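Local coordinates for protein transcriptional regulator, LYSR family (Neisseria meningitidis, PDB 4AB5) that probably regulates transcription of methionine-biosynthesis genes as a MetR-like DNA-binding regulator, of which this chain is the regulatory domain, at residues M82-A93 / G168-T176. Residues are numbered along the deposited sequence; the frame is centred on the assembly and turned at random.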
loop_
_atom_site.group_PDB
_atom_site.type_symbol
_atom_site.label_atom_id
_atom_site.label_comp_id
_atom_site.label_asym_id
_atom_site.label_seq_id
_atom_site.Cartn_x
_atom_site.Cartn_y
_atom_site.Cartn_z
HETATM N N MSE B 82 -13.222 -12.648 7.901
HETATM C CA MSE B 82 -12.443 -11.587 8.523
HETATM C C MSE B 82 -11.895 -12.211 9.795
HETATM O O MSE B 82 -12.661 -12.646 10.663
HETATM C CB MSE B 82 -13.312 -10.362 8.858
HETATM C CG MSE B 82 -13.780 -9.594 7.637
HETATM SE SE MSE B 82 -12.346 -8.656 6.705
HETATM C CE MSE B 82 -11.868 -7.339 8.109
ATOM N N VAL B 83 -10.571 -12.329 9.870
ATOM C CA VAL B 83 -9.925 -12.946 11.025
ATOM C C VAL B 83 -9.258 -11.892 11.880
ATOM O O VAL B 83 -8.788 -10.874 11.359
ATOM C CB VAL B 83 -8.968 -14.120 10.662
ATOM C CG1 VAL B 83 -9.727 -15.274 10.008
ATOM C CG2 VAL B 83 -7.797 -13.664 9.786
ATOM N N GLY B 84 -9.250 -12.138 13.186
ATOM C CA GLY B 84 -8.590 -11.277 14.151
ATOM C C GLY B 84 -7.135 -11.687 14.232
ATOM O O GLY B 84 -6.829 -12.881 14.234
ATOM N N ILE B 85 -6.221 -10.708 14.231
ATOM C CA ILE B 85 -4.788 -10.974 14.341
ATOM C C ILE B 85 -4.183 -10.313 15.553
ATOM O O ILE B 85 -4.506 -9.163 15.862
ATOM C CB ILE B 85 -3.970 -10.709 13.041
ATOM C CG1 ILE B 85 -4.069 -9.235 12.553
ATOM C CG2 ILE B 85 -4.356 -11.704 11.946
ATOM C CD1 ILE B 85 -2.889 -8.735 11.689
ATOM N N CYS B 86 -3.327 -11.056 16.253
ATOM C CA CYS B 86 -2.566 -10.595 17.417
ATOM C C CYS B 86 -1.170 -11.231 17.367
ATOM O O CYS B 86 -0.949 -12.150 16.581
ATOM C CB CYS B 86 -3.291 -10.895 18.730
ATOM S SG CYS B 86 -3.327 -12.647 19.186
ATOM N N ALA B 87 -0.226 -10.737 18.170
ATOM C CA ALA B 87 1.125 -11.296 18.227
ATOM C C ALA B 87 1.039 -12.668 18.917
ATOM O O ALA B 87 0.137 -12.856 19.740
ATOM C CB ALA B 87 2.044 -10.373 19.011
ATOM N N PRO B 88 1.929 -13.648 18.610
ATOM C CA PRO B 88 1.832 -14.967 19.272
ATOM C C PRO B 88 1.852 -14.942 20.810
ATOM O O PRO B 88 1.258 -15.813 21.433
ATOM C CB PRO B 88 3.025 -15.733 18.697
ATOM C CG PRO B 88 3.301 -15.073 17.391
ATOM C CD PRO B 88 3.050 -13.624 17.647
ATOM N N ASP B 89 2.509 -13.911 21.403
ATOM C CA ASP B 89 2.682 -13.640 22.840
ATOM C C ASP B 89 1.418 -13.093 23.495
ATOM O O ASP B 89 1.110 -13.479 24.622
ATOM C CB ASP B 89 3.814 -12.607 23.061
ATOM C CG ASP B 89 5.229 -13.143 23.069
ATOM O OD1 ASP B 89 5.403 -14.380 23.218
ATOM O OD2 ASP B 89 6.171 -12.324 22.980
ATOM N N HIS B 90 0.749 -12.130 22.828
ATOM C CA HIS B 90 -0.477 -11.438 23.250
ATOM C C HIS B 90 -1.472 -12.320 24.038
ATOM O O HIS B 90 -1.740 -13.441 23.609
ATOM C CB HIS B 90 -1.183 -10.802 22.018
ATOM C CG HIS B 90 -2.198 -9.748 22.360
ATOM N ND1 HIS B 90 -1.934 -8.401 22.164
ATOM C CD2 HIS B 90 -3.439 -9.872 22.887
ATOM C CE1 HIS B 90 -3.013 -7.757 22.587
ATOM N NE2 HIS B 90 -3.939 -8.602 23.036
ATOM N N PRO B 91 -2.057 -11.803 25.156
ATOM C CA PRO B 91 -3.050 -12.585 25.919
ATOM C C PRO B 91 -4.227 -13.148 25.114
ATOM O O PRO B 91 -4.705 -14.239 25.430
ATOM C CB PRO B 91 -3.536 -11.584 26.971
ATOM C CG PRO B 91 -2.370 -10.679 27.172
ATOM C CD PRO B 91 -1.810 -10.498 25.805
ATOM N N LEU B 92 -4.676 -12.427 24.067
ATOM C CA LEU B 92 -5.793 -12.854 23.214
ATOM C C LEU B 92 -5.534 -14.118 22.396
ATOM O O LEU B 92 -6.493 -14.731 21.920
ATOM C CB LEU B 92 -6.313 -11.721 22.320
ATOM C CG LEU B 92 -7.095 -10.596 22.998
ATOM C CD1 LEU B 92 -7.275 -9.439 22.045
ATOM C CD2 LEU B 92 -8.454 -11.081 23.510
ATOM N N ALA B 93 -4.262 -14.541 22.272
ATOM C CA ALA B 93 -3.902 -15.772 21.566
ATOM C C ALA B 93 -4.412 -16.991 22.350
ATOM O O ALA B 93 -4.597 -18.059 21.767
ATOM C CB ALA B 93 -2.394 -15.854 21.369
ATOM N N GLY B 168 5.592 -16.344 11.109
ATOM C CA GLY B 168 5.459 -16.310 12.562
ATOM C C GLY B 168 5.181 -14.951 13.183
ATOM O O GLY B 168 5.218 -14.815 14.413
ATOM N N TYR B 169 4.878 -13.938 12.348
ATOM C CA TYR B 169 4.602 -12.575 12.809
ATOM C C TYR B 169 3.357 -12.501 13.699
ATOM O O TYR B 169 3.382 -11.874 14.756
ATOM C CB TYR B 169 4.426 -11.603 11.610
ATOM C CG TYR B 169 5.598 -11.479 10.659
ATOM C CD1 TYR B 169 6.908 -11.605 11.113
ATOM C CD2 TYR B 169 5.404 -11.139 9.325
ATOM C CE1 TYR B 169 7.990 -11.460 10.252
ATOM C CE2 TYR B 169 6.479 -10.977 8.457
ATOM C CZ TYR B 169 7.773 -11.133 8.925
ATOM O OH TYR B 169 8.846 -10.984 8.077
ATOM N N VAL B 170 2.259 -13.110 13.244
ATOM C CA VAL B 170 0.967 -13.061 13.920
ATOM C C VAL B 170 0.321 -14.447 14.003
ATOM O O VAL B 170 0.783 -15.402 13.371
ATOM C CB VAL B 170 0.008 -12.041 13.209
ATOM C CG1 VAL B 170 0.507 -10.604 13.325
ATOM C CG2 VAL B 170 -0.246 -12.414 11.740
ATOM N N VAL B 171 -0.763 -14.535 14.784
ATOM C CA VAL B 171 -1.621 -15.712 14.908
ATOM C C VAL B 171 -3.008 -15.211 14.546
ATOM O O VAL B 171 -3.272 -14.011 14.687
ATOM C CB VAL B 171 -1.566 -16.432 16.287
ATOM C CG1 VAL B 171 -0.184 -17.023 16.555
ATOM C CG2 VAL B 171 -1.998 -15.528 17.434
ATOM N N HIS B 172 -3.869 -16.083 14.024
ATOM C CA HIS B 172 -5.212 -15.649 13.656
ATOM C C HIS B 172 -6.257 -16.315 14.511
ATOM O O HIS B 172 -6.077 -17.469 14.925
ATOM C CB HIS B 172 -5.487 -15.775 12.145
ATOM C CG HIS B 172 -5.767 -17.165 11.675
ATOM N ND1 HIS B 172 -7.049 -17.558 11.315
ATOM C CD2 HIS B 172 -4.922 -18.208 11.497
ATOM C CE1 HIS B 172 -6.941 -18.824 10.945
ATOM N NE2 HIS B 172 -5.677 -19.254 11.026
ATOM N N ARG B 173 -7.325 -15.562 14.829
ATOM C CA ARG B 173 -8.424 -16.037 15.669
ATOM C C ARG B 173 -9.770 -15.645 15.094
ATOM O O ARG B 173 -9.891 -14.618 14.419
ATOM C CB ARG B 173 -8.297 -15.522 17.121
ATOM C CG ARG B 173 -7.018 -15.928 17.859
ATOM C CD ARG B 173 -6.966 -17.415 18.119
ATOM N NE ARG B 173 -5.813 -17.811 18.919
ATOM C CZ ARG B 173 -4.688 -18.309 18.419
ATOM N NH1 ARG B 173 -4.537 -18.437 17.107
ATOM N NH2 ARG B 173 -3.704 -18.680 19.226
ATOM N N GLN B 174 -10.791 -16.460 15.397
ATOM C CA GLN B 174 -12.158 -16.240 14.953
ATOM C C GLN B 174 -12.776 -15.045 15.680
ATOM O O GLN B 174 -12.694 -14.961 16.904
ATOM C CB GLN B 174 -12.980 -17.510 15.170
ATOM C CG GLN B 174 -14.404 -17.402 14.672
ATOM C CD GLN B 174 -15.075 -18.736 14.629
ATOM O OE1 GLN B 174 -15.376 -19.355 15.648
ATOM N NE2 GLN B 174 -15.345 -19.186 13.431
ATOM N N ILE B 175 -13.380 -14.121 14.922
ATOM C CA ILE B 175 -14.058 -12.953 15.480
ATOM C C ILE B 175 -15.523 -13.347 15.634
ATOM O O ILE B 175 -16.216 -13.475 14.622
ATOM C CB ILE B 175 -13.902 -11.684 14.590
ATOM C CG1 ILE B 175 -12.447 -11.201 14.553
ATOM C CG2 ILE B 175 -14.858 -10.557 15.052
ATOM C CD1 ILE B 175 -12.149 -10.214 13.433
ATOM N N THR B 176 -15.991 -13.551 16.894
ATOM C CA THR B 176 -17.388 -13.899 17.205
ATOM C C THR B 176 -17.696 -15.400 16.996
ATOM O O THR B 176 -17.048 -16.054 16.171
ATOM C CB THR B 176 -18.345 -12.847 16.558
ATOM O OG1 THR B 176 -18.647 -11.830 17.508
ATOM C CG2 THR B 176 -19.594 -13.432 15.908
HETATM O O HOH W 1 -13.674 -15.010 11.954
#
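G84 and R173 form a hydrogen-bonded pair where the end of strand 72-86 meets the start of strand 171-189, antiparallel but splayed, 133° between the short strand directions, in the periplasmic-binding-protein-like regulatory domain of a LysR regulator. Each backbone nitrogen serves the other's oxygen: G84 N to R173 O and R173 N to G84 O are both 2.8 Å. Two residues on, V171 N gives a 3.0 Å bond to C86 O, while the return bond from C86 N to V171 O is weak. Toward the other end the strands part, and a water bridges them, donating to M82 O at 2.9 Å and accepting from I175 N at 3.1 Å.

A bend at chi2 (-67°) turns the R173 side chain back alongside V171, so that its guanidinium reaches the 3-10 turn that begins at P91, beyond the loop leaving strand 72-86. NE and NH2 grip a single acceptor, A93 O, side-on and in the guanidinium plane; NH2 is the shorter arm at 2.8 Å and lies on a carbonyl lone pair, whereas NE, at 3.1 Å, is tilted from the carbonyl plane. NH1 donates to H172 O from above that carbonyl's plane. V171 CG2 sits over one guanidinium face, offset toward the rim, and also meets C86 SG at 3.6 Å and A93 CB. On the other face of the sheet, V83 CG1 comes obliquely to the H172 ring, and I85 CG2 touches V170 CG2; V147 of helix 140-148 packs on I85 and V170, and V161 of helix 158-166 on V83 and I85.

All three guanidinium nitrogens therefore end on backbone carbonyls, fixing the group's rotation and tying the turn at A93 to the strand beside it.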